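Local coordinates for protein putative esterase (Sulfolobus solfataricus P2, PDB 2RAU) that probably acts as a lipase or esterase of the alpha/beta-hydrolase fold and binds calcium ions, at residues A[21-26]-A[65-70]; A[60-65]-A[102-107]; A[74-79]-A[268-273]; A[80-85]-A[337-342]. All blocks are in the same frame, centred on the assembly; numbering follows the deposited sequence.

Contact 1: residues A[21-26]-A[65-70]; sequences LIENIW and QLVTIS
E23 meets V67 and T68 in a small buried contact between strand 21-29 of the main sheet and the end of helix 63-68, which packs against that sheet. The side chain of E23 runs out straight, with CG anti to the backbone N (chi1 -171°), and carries its carboxylate across to the helix. There OE2 of E23 lies 3.6 Å from CG1 of V67, and the glutamate chain passes V67 at a slant. OE1 of E23 comes no nearer than 4.3 Å to CG2 of T68, a loose approach. A water joins the polar ends: it gives a hydrogen bond to OE2 of E23 at 2.6 Å and lies 3.0 Å from OG1 of T68. The carboxylate has firmer partners in neighbouring strands. OE1 forms a salt bridge with K10, and OE2 a hydrogen bond with H41. E23 thus touches the helix with a carboxylate that is buried but well supplied with partners, and K10 would be expected to offset its charge.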
loop_
_atom_site.group_PDB
_atom_site.type_symbol
_atom_site.label_atom_id
_atom_site.label_comp_id
_atom_site.label_asym_id
_atom_site.label_seq_id
_atom_site.Cartn_x
_atom_site.Cartn_y
_atom_site.Cartn_z
ATOM N N LEU A 21 2.760 -20.387 -6.196
ATOM C CA LEU A 21 1.817 -19.267 -6.303
ATOM C C LEU A 21 1.757 -18.743 -7.720
ATOM O O LEU A 21 2.776 -18.645 -8.420
ATOM C CB LEU A 21 2.190 -18.128 -5.361
ATOM C CG LEU A 21 2.181 -18.446 -3.875
ATOM C CD1 LEU A 21 2.631 -17.209 -3.108
ATOM C CD2 LEU A 21 0.812 -18.970 -3.427
ATOM N N ILE A 22 0.559 -18.414 -8.191
ATOM C CA ILE A 22 0.456 -17.886 -9.546
ATOM C C ILE A 22 -0.257 -16.522 -9.525
ATOM O O ILE A 22 -1.063 -16.220 -8.632
ATOM C CB ILE A 22 -0.131 -18.940 -10.567
ATOM C CG1 ILE A 22 -1.617 -19.093 -10.369
ATOM C CG2 ILE A 22 0.628 -20.332 -10.484
ATOM C CD1 ILE A 22 -2.445 -18.096 -11.157
ATOM N N GLU A 23 0.121 -15.688 -10.487
ATOM C CA GLU A 23 -0.392 -14.335 -10.637
ATOM C C GLU A 23 -1.158 -14.141 -11.947
ATOM O O GLU A 23 -0.780 -14.640 -12.982
ATOM C CB GLU A 23 0.801 -13.379 -10.590
ATOM C CG GLU A 23 0.455 -11.911 -10.516
ATOM C CD GLU A 23 1.661 -10.982 -10.557
ATOM O OE1 GLU A 23 2.756 -11.380 -11.050
ATOM O OE2 GLU A 23 1.501 -9.828 -10.122
ATOM N N ASN A 24 -2.265 -13.405 -11.856
ATOM C CA ASN A 24 -3.005 -12.914 -12.994
ATOM C C ASN A 24 -3.073 -11.399 -12.866
ATOM O O ASN A 24 -3.171 -10.880 -11.771
ATOM C CB ASN A 24 -4.384 -13.552 -13.051
ATOM C CG ASN A 24 -4.302 -15.014 -13.476
ATOM O OD1 ASN A 24 -4.201 -15.291 -14.641
ATOM N ND2 ASN A 24 -4.216 -15.932 -12.511
ATOM N N ILE A 25 -2.962 -10.702 -13.982
ATOM C CA ILE A 25 -3.065 -9.248 -13.997
ATOM C C ILE A 25 -4.027 -8.817 -15.129
ATOM O O ILE A 25 -3.922 -9.282 -16.255
ATOM C CB ILE A 25 -1.725 -8.530 -14.226
ATOM C CG1 ILE A 25 -0.636 -9.030 -13.262
ATOM C CG2 ILE A 25 -1.898 -7.060 -14.090
ATOM C CD1 ILE A 25 0.734 -8.446 -13.520
ATOM N N TRP A 26 -4.925 -7.911 -14.776
ATOM C CA TRP A 26 -5.822 -7.273 -15.715
ATOM C C TRP A 26 -5.639 -5.797 -15.610
ATOM O O TRP A 26 -5.324 -5.264 -14.560
ATOM C CB TRP A 26 -7.273 -7.570 -15.399
ATOM C CG TRP A 26 -7.668 -8.992 -15.422
ATOM C CD1 TRP A 26 -8.264 -9.655 -16.441
ATOM C CD2 TRP A 26 -7.542 -9.935 -14.351
ATOM N NE1 TRP A 26 -8.534 -10.942 -16.075
ATOM C CE2 TRP A 26 -8.094 -11.149 -14.802
ATOM C CE3 TRP A 26 -7.059 -9.859 -13.050
ATOM C CZ2 TRP A 26 -8.151 -12.275 -14.023
ATOM C CZ3 TRP A 26 -7.126 -10.984 -12.269
ATOM C CH2 TRP A 26 -7.671 -12.181 -12.761
ATOM N N GLN A 65 4.035 -3.802 -6.387
ATOM C CA GLN A 65 4.943 -3.784 -5.267
ATOM C C GLN A 65 4.565 -4.824 -4.235
ATOM O O GLN A 65 5.446 -5.506 -3.702
ATOM C CB GLN A 65 5.009 -2.415 -4.613
ATOM C CG GLN A 65 6.157 -2.291 -3.628
ATOM C CD GLN A 65 6.231 -0.952 -2.991
ATOM O OE1 GLN A 65 5.220 -0.356 -2.595
ATOM N NE2 GLN A 65 7.456 -0.447 -2.880
ATOM N N LEU A 66 3.260 -4.948 -3.980
ATOM C CA LEU A 66 2.737 -5.867 -2.965
ATOM C C LEU A 66 2.867 -7.327 -3.283
ATOM O O LEU A 66 2.800 -8.167 -2.383
ATOM C CB LEU A 66 1.295 -5.516 -2.617
ATOM C CG LEU A 66 1.064 -4.577 -1.438
ATOM C CD1 LEU A 66 2.077 -3.456 -1.227
ATOM C CD2 LEU A 66 -0.328 -4.123 -1.291
ATOM N N VAL A 67 3.063 -7.637 -4.561
ATOM C CA VAL A 67 3.228 -9.012 -5.003
ATOM C C VAL A 67 4.698 -9.311 -5.279
ATOM O O VAL A 67 5.235 -10.258 -4.772
ATOM C CB VAL A 67 2.398 -9.320 -6.321
ATOM C CG1 VAL A 67 2.553 -10.801 -6.799
ATOM C CG2 VAL A 67 0.920 -8.887 -6.197
ATOM N N THR A 68 5.333 -8.506 -6.117
ATOM C CA THR A 68 6.672 -8.820 -6.549
ATOM C C THR A 68 7.771 -7.797 -6.184
ATOM O O THR A 68 8.934 -7.977 -6.570
ATOM C CB THR A 68 6.715 -9.121 -8.083
ATOM O OG1 THR A 68 6.112 -8.046 -8.778
ATOM C CG2 THR A 68 5.996 -10.443 -8.456
ATOM N N ILE A 69 7.448 -6.767 -5.403
ATOM C CA ILE A 69 8.445 -5.803 -4.954
ATOM C C ILE A 69 9.204 -5.273 -6.171
ATOM O O ILE A 69 10.440 -5.214 -6.204
ATOM C CB ILE A 69 9.387 -6.377 -3.852
ATOM C CG1 ILE A 69 8.602 -7.384 -2.944
ATOM C CG2 ILE A 69 9.945 -5.246 -2.954
ATOM C CD1 ILE A 69 9.424 -8.037 -1.843
ATOM N N SER A 70 8.406 -4.900 -7.171
ATOM C CA SER A 70 8.886 -4.422 -8.439
ATOM C C SER A 70 8.070 -3.229 -8.944
ATOM O O SER A 70 6.970 -2.937 -8.416
ATOM C CB SER A 70 8.880 -5.603 -9.412
ATOM O OG SER A 70 7.586 -6.123 -9.727
HETATM O O HOH W 1 3.518 -8.165 -10.249
#

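Contact 2: residues A[60-65]-A[102-107]; sequences WSSGEQ and RTHYVP
The imidazole of H104 meets two side chains of segment 60-65, S62 over one face and E64 at its edge. CG of H104 is anti to the backbone N (chi1 -157°), which carries the ring across. CB of S62 sits over the face, 3.8 Å from the ring centroid, a CH-pi contact. OG of S62 comes over the same face, 3.5 Å from CE1 of H104. At the edge, NE2 of H104 gives a hydrogen bond of 2.7 Å to OE1 of E64. This oxygen lies almost in the ring plane and accepts on its anti lone pair, yet the bond is bent, with an N-H...O angle of 144°. The carboxylate stands nearly upright to the imidazole, their planes 81° apart. S62 also N-caps its own helix: its OG accepts from N of Q65 at 3.0 Å. Elsewhere, a water bridges O of S61 and OG1 of T103. D273 takes the other ring nitrogen, ND1, as the stronger polar partner. E64 is held further by the backbone N of N72 and of G73. With an acid at each ring nitrogen, the imidazole is fixed in rotation, and the two carboxylates would tend to stabilise its protonated form.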
loop_
_atom_site.group_PDB
_atom_site.type_symbol
_atom_site.label_atom_id
_atom_site.label_comp_id
_atom_site.label_asym_id
_atom_site.label_seq_id
_atom_site.Cartn_x
_atom_site.Cartn_y
_atom_site.Cartn_z
ATOM N N TRP A 60 2.460 5.987 -2.739
ATOM C CA TRP A 60 3.491 5.609 -3.686
ATOM C C TRP A 60 3.603 4.107 -3.861
ATOM O O TRP A 60 4.473 3.638 -4.591
ATOM C CB TRP A 60 4.880 6.131 -3.299
ATOM C CG TRP A 60 4.949 7.628 -3.103
ATOM C CD1 TRP A 60 4.919 8.607 -4.079
ATOM C CD2 TRP A 60 5.170 8.295 -1.872
ATOM N NE1 TRP A 60 5.032 9.831 -3.498
ATOM C CE2 TRP A 60 5.205 9.678 -2.151
ATOM C CE3 TRP A 60 5.320 7.854 -0.548
ATOM C CZ2 TRP A 60 5.388 10.633 -1.157
ATOM C CZ3 TRP A 60 5.449 8.804 0.447
ATOM C CH2 TRP A 60 5.485 10.179 0.136
ATOM N N SER A 61 2.688 3.360 -3.271
ATOM C CA SER A 61 2.710 1.913 -3.388
ATOM C C SER A 61 1.746 1.453 -4.494
ATOM O O SER A 61 1.006 2.264 -5.053
ATOM C CB SER A 61 2.471 1.269 -2.014
ATOM O OG SER A 61 2.638 -0.177 -2.010
ATOM N N SER A 62 1.877 0.172 -4.874
ATOM C CA SER A 62 1.123 -0.439 -5.940
ATOM C C SER A 62 0.875 -1.923 -5.646
ATOM O O SER A 62 1.587 -2.528 -4.814
ATOM C CB SER A 62 1.899 -0.310 -7.243
ATOM O OG SER A 62 3.083 -1.084 -7.252
ATOM N N GLY A 63 -0.088 -2.512 -6.359
ATOM C CA GLY A 63 -0.343 -3.927 -6.262
ATOM C C GLY A 63 0.873 -4.710 -6.721
ATOM O O GLY A 63 1.190 -5.731 -6.134
ATOM N N GLU A 64 1.538 -4.232 -7.779
ATOM C CA GLU A 64 2.776 -4.833 -8.224
ATOM C C GLU A 64 3.817 -4.906 -7.081
ATOM O O GLU A 64 4.405 -5.964 -6.833
ATOM C CB GLU A 64 3.363 -4.049 -9.423
ATOM C CG GLU A 64 4.593 -4.758 -9.973
ATOM C CD GLU A 64 5.317 -4.066 -11.119
ATOM O OE1 GLU A 64 4.787 -3.046 -11.573
ATOM O OE2 GLU A 64 6.398 -4.583 -11.544
ATOM N N GLN A 65 4.035 -3.802 -6.387
ATOM C CA GLN A 65 4.943 -3.784 -5.267
ATOM C C GLN A 65 4.565 -4.824 -4.235
ATOM O O GLN A 65 5.446 -5.506 -3.702
ATOM C CB GLN A 65 5.009 -2.415 -4.613
ATOM C CG GLN A 65 6.157 -2.291 -3.628
ATOM C CD GLN A 65 6.231 -0.952 -2.991
ATOM O OE1 GLN A 65 5.220 -0.356 -2.595
ATOM N NE2 GLN A 65 7.456 -0.447 -2.880
ATOM N N ARG A 102 -3.773 4.709 -10.421
ATOM C CA ARG A 102 -3.361 5.458 -11.617
ATOM C C ARG A 102 -1.913 5.956 -11.547
ATOM O O ARG A 102 -1.248 6.160 -12.590
ATOM C CB ARG A 102 -4.336 6.612 -11.884
ATOM C CG ARG A 102 -5.781 6.148 -12.075
ATOM C CD ARG A 102 -6.678 7.283 -12.402
ATOM N NE ARG A 102 -8.070 6.882 -12.287
ATOM C CZ ARG A 102 -9.081 7.394 -12.986
ATOM N NH1 ARG A 102 -8.908 8.329 -13.896
ATOM N NH2 ARG A 102 -10.287 6.924 -12.783
ATOM N N THR A 103 -1.448 6.179 -10.327
ATOM C CA THR A 103 -0.055 6.579 -10.023
ATOM C C THR A 103 0.955 5.582 -10.584
ATOM O O THR A 103 2.082 5.939 -10.900
ATOM C CB THR A 103 0.137 6.744 -8.498
ATOM O OG1 THR A 103 -0.418 5.583 -7.850
ATOM C CG2 THR A 103 -0.468 8.055 -8.027
ATOM N N HIS A 104 0.518 4.332 -10.784
ATOM C CA HIS A 104 1.367 3.321 -11.313
ATOM C C HIS A 104 1.615 3.415 -12.822
ATOM O O HIS A 104 2.383 2.619 -13.352
ATOM C CB HIS A 104 0.863 1.941 -10.971
ATOM C CG HIS A 104 1.909 0.885 -11.003
ATOM N ND1 HIS A 104 3.143 1.018 -10.374
ATOM C CD2 HIS A 104 1.897 -0.361 -11.545
ATOM C CE1 HIS A 104 3.838 -0.093 -10.562
ATOM N NE2 HIS A 104 3.101 -0.947 -11.263
ATOM N N TYR A 105 1.022 4.416 -13.465
ATOM C CA TYR A 105 1.150 4.627 -14.910
ATOM C C TYR A 105 1.763 5.989 -15.240
ATOM O O TYR A 105 1.955 6.313 -16.425
ATOM C CB TYR A 105 -0.219 4.439 -15.589
ATOM C CG TYR A 105 -0.598 2.986 -15.498
ATOM C CD1 TYR A 105 -0.101 2.106 -16.410
ATOM C CD2 TYR A 105 -1.371 2.501 -14.442
ATOM C CE1 TYR A 105 -0.335 0.787 -16.285
ATOM C CE2 TYR A 105 -1.596 1.187 -14.301
ATOM C CZ TYR A 105 -1.092 0.331 -15.251
ATOM O OH TYR A 105 -1.311 -1.019 -15.210
ATOM N N VAL A 106 2.177 6.728 -14.214
ATOM C CA VAL A 106 2.806 8.068 -14.415
ATOM C C VAL A 106 4.323 7.938 -14.775
ATOM O O VAL A 106 5.089 7.294 -14.059
ATOM C CB VAL A 106 2.596 8.944 -13.145
ATOM C CG1 VAL A 106 3.320 10.364 -13.268
ATOM C CG2 VAL A 106 1.101 9.106 -12.847
ATOM N N PRO A 107 4.761 8.534 -15.910
ATOM C CA PRO A 107 6.175 8.479 -16.187
ATOM C C PRO A 107 7.000 9.253 -15.147
ATOM O O PRO A 107 6.588 10.301 -14.654
ATOM C CB PRO A 107 6.314 9.162 -17.546
ATOM C CG PRO A 107 4.947 9.262 -18.077
ATOM C CD PRO A 107 4.045 9.316 -16.913
HETATM O O HOH W 2 1.372 4.730 -6.101
#

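Contact 3: residues A[74-79]-A[268-273]; sequences VHYTIP and ILASFD
The chi1 of Y76 (-69°) sets CG anti to the carbonyl carbon and lays the ring against the last turn of helix 262-270, where A270 meets it. CB of A270 stands over one face, 3.6 Å from the ring centroid and 15° off the normal. This is a CH-pi contact, displaced from the ring centre toward CD1 and CE1. CB of S271 adds a looser touch, 3.9 Å from CD2 of Y76. The phenol oxygen is linked back to the helix by a water, which lies 3.0 Å from OH of Y76 and gives a hydrogen bond to O of A270. The hydroxyl of S271 turns to other partners, Q65 and P267. Replacing Y76 by an alanine would probably uncover the methyl of A270 and leave the bridging water without its phenol partner. P267 and S220 also touch the tyrosine. Helix 262-270 lies in the long insertion between strands 170-176 and 297-302, where alpha/beta-hydrolases commonly carry a cap, so the contact probably ties cap to core domain.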
loop_
_atom_site.group_PDB
_atom_site.type_symbol
_atom_site.label_atom_id
_atom_site.label_comp_id
_atom_site.label_asym_id
_atom_site.label_seq_id
_atom_site.Cartn_x
_atom_site.Cartn_y
_atom_site.Cartn_z
ATOM N N VAL A 74 10.728 -3.981 -13.149
ATOM C CA VAL A 74 12.082 -3.788 -12.635
ATOM C C VAL A 74 12.127 -4.417 -11.248
ATOM O O VAL A 74 11.400 -3.995 -10.363
ATOM C CB VAL A 74 12.513 -2.289 -12.558
ATOM C CG1 VAL A 74 13.950 -2.132 -12.002
ATOM C CG2 VAL A 74 12.327 -1.606 -13.901
ATOM N N HIS A 75 12.943 -5.461 -11.101
ATOM C CA HIS A 75 13.020 -6.226 -9.856
ATOM C C HIS A 75 14.260 -5.869 -9.010
ATOM O O HIS A 75 15.354 -5.709 -9.506
ATOM C CB HIS A 75 13.022 -7.710 -10.216
ATOM C CG HIS A 75 11.710 -8.174 -10.763
ATOM N ND1 HIS A 75 11.371 -8.021 -12.087
ATOM C CD2 HIS A 75 10.659 -8.798 -10.179
ATOM C CE1 HIS A 75 10.180 -8.548 -12.306
ATOM N NE2 HIS A 75 9.721 -9.021 -11.168
ATOM N N TYR A 76 14.006 -5.759 -7.721
ATOM C CA TYR A 76 14.948 -5.313 -6.717
ATOM C C TYR A 76 15.310 -6.395 -5.706
ATOM O O TYR A 76 16.326 -6.276 -5.030
ATOM C CB TYR A 76 14.379 -4.066 -5.997
ATOM C CG TYR A 76 14.334 -2.865 -6.892
ATOM C CD1 TYR A 76 15.484 -2.143 -7.136
ATOM C CD2 TYR A 76 13.148 -2.475 -7.547
ATOM C CE1 TYR A 76 15.472 -1.048 -7.995
ATOM C CE2 TYR A 76 13.139 -1.405 -8.402
ATOM C CZ TYR A 76 14.287 -0.687 -8.627
ATOM O OH TYR A 76 14.285 0.443 -9.429
ATOM N N THR A 77 14.482 -7.432 -5.589
ATOM C CA THR A 77 14.691 -8.521 -4.636
ATOM C C THR A 77 13.860 -9.736 -5.018
ATOM O O THR A 77 13.084 -9.697 -5.995
ATOM C CB THR A 77 14.320 -8.058 -3.203
ATOM O OG1 THR A 77 14.846 -8.988 -2.276
ATOM C CG2 THR A 77 12.831 -7.867 -2.983
ATOM N N ILE A 78 14.020 -10.834 -4.281
ATOM C CA ILE A 78 13.144 -11.994 -4.437
ATOM C C ILE A 78 12.182 -12.029 -3.268
ATOM O O ILE A 78 12.610 -12.110 -2.124
ATOM C CB ILE A 78 13.923 -13.300 -4.483
ATOM C CG1 ILE A 78 14.874 -13.289 -5.699
ATOM C CG2 ILE A 78 12.943 -14.516 -4.552
ATOM C CD1 ILE A 78 15.959 -14.283 -5.612
ATOM N N PRO A 79 10.876 -11.958 -3.534
ATOM C CA PRO A 79 9.942 -11.956 -2.408
ATOM C C PRO A 79 9.900 -13.249 -1.620
ATOM O O PRO A 79 10.009 -14.338 -2.183
ATOM C CB PRO A 79 8.556 -11.769 -3.076
ATOM C CG PRO A 79 8.799 -11.541 -4.504
ATOM C CD PRO A 79 10.203 -11.850 -4.842
ATOM N N ILE A 268 11.871 -2.006 -0.931
ATOM C CA ILE A 268 10.573 -1.332 -0.799
ATOM C C ILE A 268 10.724 0.092 -1.277
ATOM O O ILE A 268 9.967 0.556 -2.104
ATOM C CB ILE A 268 9.965 -1.402 0.667
ATOM C CG1 ILE A 268 9.539 -2.852 0.968
ATOM C CG2 ILE A 268 8.819 -0.358 0.828
ATOM C CD1 ILE A 268 9.219 -3.213 2.493
ATOM N N LEU A 269 11.712 0.803 -0.751
ATOM C CA LEU A 269 11.919 2.193 -1.141
ATOM C C LEU A 269 12.179 2.280 -2.639
ATOM O O LEU A 269 11.657 3.152 -3.316
ATOM C CB LEU A 269 13.066 2.799 -0.337
ATOM C CG LEU A 269 12.674 3.544 0.967
ATOM C CD1 LEU A 269 12.018 4.843 0.611
ATOM C CD2 LEU A 269 11.821 2.722 1.936
ATOM N N ALA A 270 12.995 1.360 -3.134
ATOM C CA ALA A 270 13.393 1.367 -4.533
ATOM C C ALA A 270 12.202 1.178 -5.498
ATOM O O ALA A 270 12.240 1.694 -6.620
ATOM C CB ALA A 270 14.448 0.313 -4.790
ATOM N N SER A 271 11.215 0.387 -5.097
ATOM C CA SER A 271 10.136 -0.036 -5.964
ATOM C C SER A 271 8.860 0.811 -5.909
ATOM O O SER A 271 7.872 0.476 -6.550
ATOM C CB SER A 271 9.812 -1.517 -5.711
ATOM O OG SER A 271 9.453 -1.792 -4.375
ATOM N N PHE A 272 8.875 1.881 -5.140
ATOM C CA PHE A 272 7.759 2.811 -5.127
ATOM C C PHE A 272 7.513 3.449 -6.511
ATOM O O PHE A 272 8.413 3.554 -7.311
ATOM C CB PHE A 272 8.026 3.964 -4.157
ATOM C CG PHE A 272 7.756 3.637 -2.674
ATOM C CD1 PHE A 272 6.678 2.886 -2.288
ATOM C CD2 PHE A 272 8.594 4.128 -1.708
ATOM C CE1 PHE A 272 6.433 2.622 -0.962
ATOM C CE2 PHE A 272 8.338 3.879 -0.362
ATOM C CZ PHE A 272 7.268 3.108 -0.010
ATOM N N ASP A 273 6.266 3.898 -6.738
ATOM C CA ASP A 273 5.941 4.830 -7.808
ATOM C C ASP A 273 6.593 6.191 -7.509
ATOM O O ASP A 273 6.839 6.528 -6.376
ATOM C CB ASP A 273 4.427 5.025 -7.934
ATOM C CG ASP A 273 3.704 3.806 -8.503
ATOM O OD1 ASP A 273 4.234 3.197 -9.457
ATOM O OD2 ASP A 273 2.530 3.575 -8.095
HETATM O O HOH W 3 14.885 2.692 -7.564
#

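Contact 4: residues A[80-85]-A[337-342]; sequences DYRKSI and NSEKDV
An Asx turn at the head of the short 3-10 segment 81-83 shapes the surface on which R82 meets E339 of helix 338-353. OD1 of D80 accepts from N of R82 at 3.0 Å, from above the carboxylate plane. The same oxygen takes a nearly straight bond from NE of R82 on its syn lone pair, 3.2 Å long. NH2 of R82 reaches OD2 of D80, which makes the grip side-on and bidentate. The arginine chain bends at chi3 (-60°) as it turns its guanidinium to D80, and it offers its methylenes to E339. CG of R82 also lies over a face of the Y81 ring. OE1 of E339 lies 3.3 Å from CG of R82, but NE of R82 is 4.6 Å away, beyond salt-bridge range. CB of E339 rests 3.4 Å from O of R82, a carbonyl that also accepts a hydrogen bond from N343. A water gives a bond of 2.6 Å to OE2 of E339 and lies 2.8 Å from OH of Y81. Were E339 shortened to an alanine, the water would probably lose its carboxylate acceptor and a gap would open beside R82. S338 adds loose touches at K83 and at the carbonyl of R82, and its hydroxyl bonds to G335. R82 therefore spends its directed bonds on D80, while the carboxylate of E339 probably adds only a weaker electrostatic attraction.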
loop_
_atom_site.group_PDB
_atom_site.type_symbol
_atom_site.label_atom_id
_atom_site.label_comp_id
_atom_site.label_asym_id
_atom_site.label_seq_id
_atom_site.Cartn_x
_atom_site.Cartn_y
_atom_site.Cartn_z
ATOM N N ASP A 80 9.729 -13.090 -0.316
ATOM C CA ASP A 80 9.610 -14.180 0.626
ATOM C C ASP A 80 8.160 -14.173 1.090
ATOM O O ASP A 80 7.718 -13.195 1.679
ATOM C CB ASP A 80 10.540 -13.921 1.794
ATOM C CG ASP A 80 10.584 -15.030 2.784
ATOM O OD1 ASP A 80 9.712 -15.928 2.802
ATOM O OD2 ASP A 80 11.525 -14.987 3.603
ATOM N N TYR A 81 7.443 -15.260 0.867
ATOM C CA TYR A 81 6.016 -15.341 1.272
ATOM C C TYR A 81 5.818 -15.115 2.788
ATOM O O TYR A 81 4.791 -14.634 3.220
ATOM C CB TYR A 81 5.346 -16.683 0.851
ATOM C CG TYR A 81 5.563 -17.808 1.833
ATOM C CD1 TYR A 81 4.690 -18.013 2.898
ATOM C CD2 TYR A 81 6.687 -18.602 1.748
ATOM C CE1 TYR A 81 4.912 -19.013 3.815
ATOM C CE2 TYR A 81 6.936 -19.583 2.671
ATOM C CZ TYR A 81 6.042 -19.799 3.692
ATOM O OH TYR A 81 6.316 -20.793 4.591
ATOM N N ARG A 82 6.813 -15.438 3.592
ATOM C CA ARG A 82 6.712 -15.218 5.018
ATOM C C ARG A 82 6.661 -13.729 5.357
ATOM O O ARG A 82 6.052 -13.346 6.358
ATOM C CB ARG A 82 7.879 -15.878 5.733
ATOM C CG ARG A 82 7.782 -17.413 5.687
ATOM C CD ARG A 82 9.034 -18.104 6.197
ATOM N NE ARG A 82 10.151 -17.699 5.371
ATOM C CZ ARG A 82 11.431 -17.975 5.635
ATOM N NH1 ARG A 82 11.755 -18.697 6.701
ATOM N NH2 ARG A 82 12.404 -17.539 4.831
ATOM N N LYS A 83 7.241 -12.915 4.487
ATOM C CA LYS A 83 7.395 -11.481 4.714
ATOM C C LYS A 83 6.412 -10.644 3.903
ATOM O O LYS A 83 6.535 -9.416 3.876
ATOM C CB LYS A 83 8.818 -11.024 4.313
ATOM C CG LYS A 83 9.952 -11.677 5.027
ATOM C CD LYS A 83 11.274 -11.094 4.511
ATOM C CE LYS A 83 12.471 -11.768 5.028
ATOM N NZ LYS A 83 13.675 -11.143 4.419
ATOM N N SER A 84 5.423 -11.290 3.263
ATOM C CA SER A 84 4.502 -10.604 2.368
ATOM C C SER A 84 3.076 -11.046 2.652
ATOM O O SER A 84 2.751 -12.198 2.474
ATOM C CB SER A 84 4.892 -10.887 0.921
ATOM O OG SER A 84 3.855 -10.502 0.062
ATOM N N ILE A 85 2.241 -10.121 3.129
ATOM C CA ILE A 85 0.846 -10.462 3.474
ATOM C C ILE A 85 0.130 -11.098 2.276
ATOM O O ILE A 85 -0.634 -12.050 2.452
ATOM C CB ILE A 85 0.073 -9.249 4.097
ATOM C CG1 ILE A 85 -1.257 -9.677 4.731
ATOM C CG2 ILE A 85 -0.163 -8.106 3.124
ATOM C CD1 ILE A 85 -1.186 -10.812 5.653
ATOM N N ASN A 337 10.123 -11.214 11.284
ATOM C CA ASN A 337 9.241 -11.204 12.482
ATOM C C ASN A 337 7.785 -10.797 12.196
ATOM O O ASN A 337 6.887 -11.028 13.008
ATOM C CB ASN A 337 9.864 -10.318 13.561
ATOM C CG ASN A 337 11.253 -10.760 13.935
ATOM O OD1 ASN A 337 12.271 -10.023 13.783
ATOM N ND2 ASN A 337 11.332 -11.958 14.419
ATOM N N SER A 338 7.550 -10.221 11.028
ATOM C CA SER A 338 6.209 -9.823 10.604
ATOM C C SER A 338 5.304 -11.059 10.369
ATOM O O SER A 338 4.095 -10.962 10.473
ATOM C CB SER A 338 6.269 -8.943 9.355
ATOM O OG SER A 338 6.572 -9.671 8.169
ATOM N N GLU A 339 5.897 -12.208 10.042
ATOM C CA GLU A 339 5.166 -13.429 9.900
ATOM C C GLU A 339 4.433 -13.737 11.184
ATOM O O GLU A 339 3.219 -13.931 11.154
ATOM C CB GLU A 339 6.065 -14.602 9.509
ATOM C CG GLU A 339 5.256 -15.871 9.199
ATOM C CD GLU A 339 6.091 -17.118 8.911
ATOM O OE1 GLU A 339 7.350 -17.077 8.956
ATOM O OE2 GLU A 339 5.464 -18.167 8.660
ATOM N N LYS A 340 5.154 -13.781 12.302
ATOM C CA LYS A 340 4.568 -14.068 13.600
ATOM C C LYS A 340 3.625 -12.980 14.090
ATOM O O LYS A 340 2.555 -13.279 14.597
ATOM C CB LYS A 340 5.677 -14.255 14.663
ATOM C CG LYS A 340 5.185 -14.282 16.117
ATOM C CD LYS A 340 6.333 -14.570 17.126
ATOM C CE LYS A 340 7.418 -13.412 17.254
ATOM N NZ LYS A 340 7.148 -12.247 18.199
ATOM N N ASP A 341 4.049 -11.727 13.971
ATOM C CA ASP A 341 3.365 -10.614 14.620
ATOM C C ASP A 341 2.219 -10.029 13.833
ATOM O O ASP A 341 1.341 -9.417 14.441
ATOM C CB ASP A 341 4.333 -9.464 14.901
ATOM C CG ASP A 341 5.494 -9.864 15.834
ATOM O OD1 ASP A 341 5.309 -10.756 16.680
ATOM O OD2 ASP A 341 6.585 -9.281 15.726
ATOM N N VAL A 342 2.265 -10.148 12.504
ATOM C CA VAL A 342 1.206 -9.592 11.628
ATOM C C VAL A 342 0.507 -10.658 10.778
ATOM O O VAL A 342 -0.673 -10.905 10.910
ATOM C CB VAL A 342 1.740 -8.440 10.737
ATOM C CG1 VAL A 342 0.640 -7.857 9.832
ATOM C CG2 VAL A 342 2.398 -7.341 11.582
HETATM O O HOH W 4 5.029 -20.206 7.028
#

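How the contacts relate
From the N terminus, contact 1 comes first: it brings helix 63-68 back to strand 21-29 over two intervening strands. Contact 2 opens on that helix before contact 1 has closed, so the two cross, and they share Q65. It closes in the loop after strand 94-100. Contact 1 has closed before contacts 3 and 4 open. These two open inside the span of contact 2 and close far along the chain, crossing contact 2 and each other. They start from adjoining segments, 74-79 and 80-85. Contact 3 ends at helix 262-270, contact 4 at the C-terminal helix 338-353. A backbone hydrogen bond between W60 and D273 also joins contact 2 to contact 3.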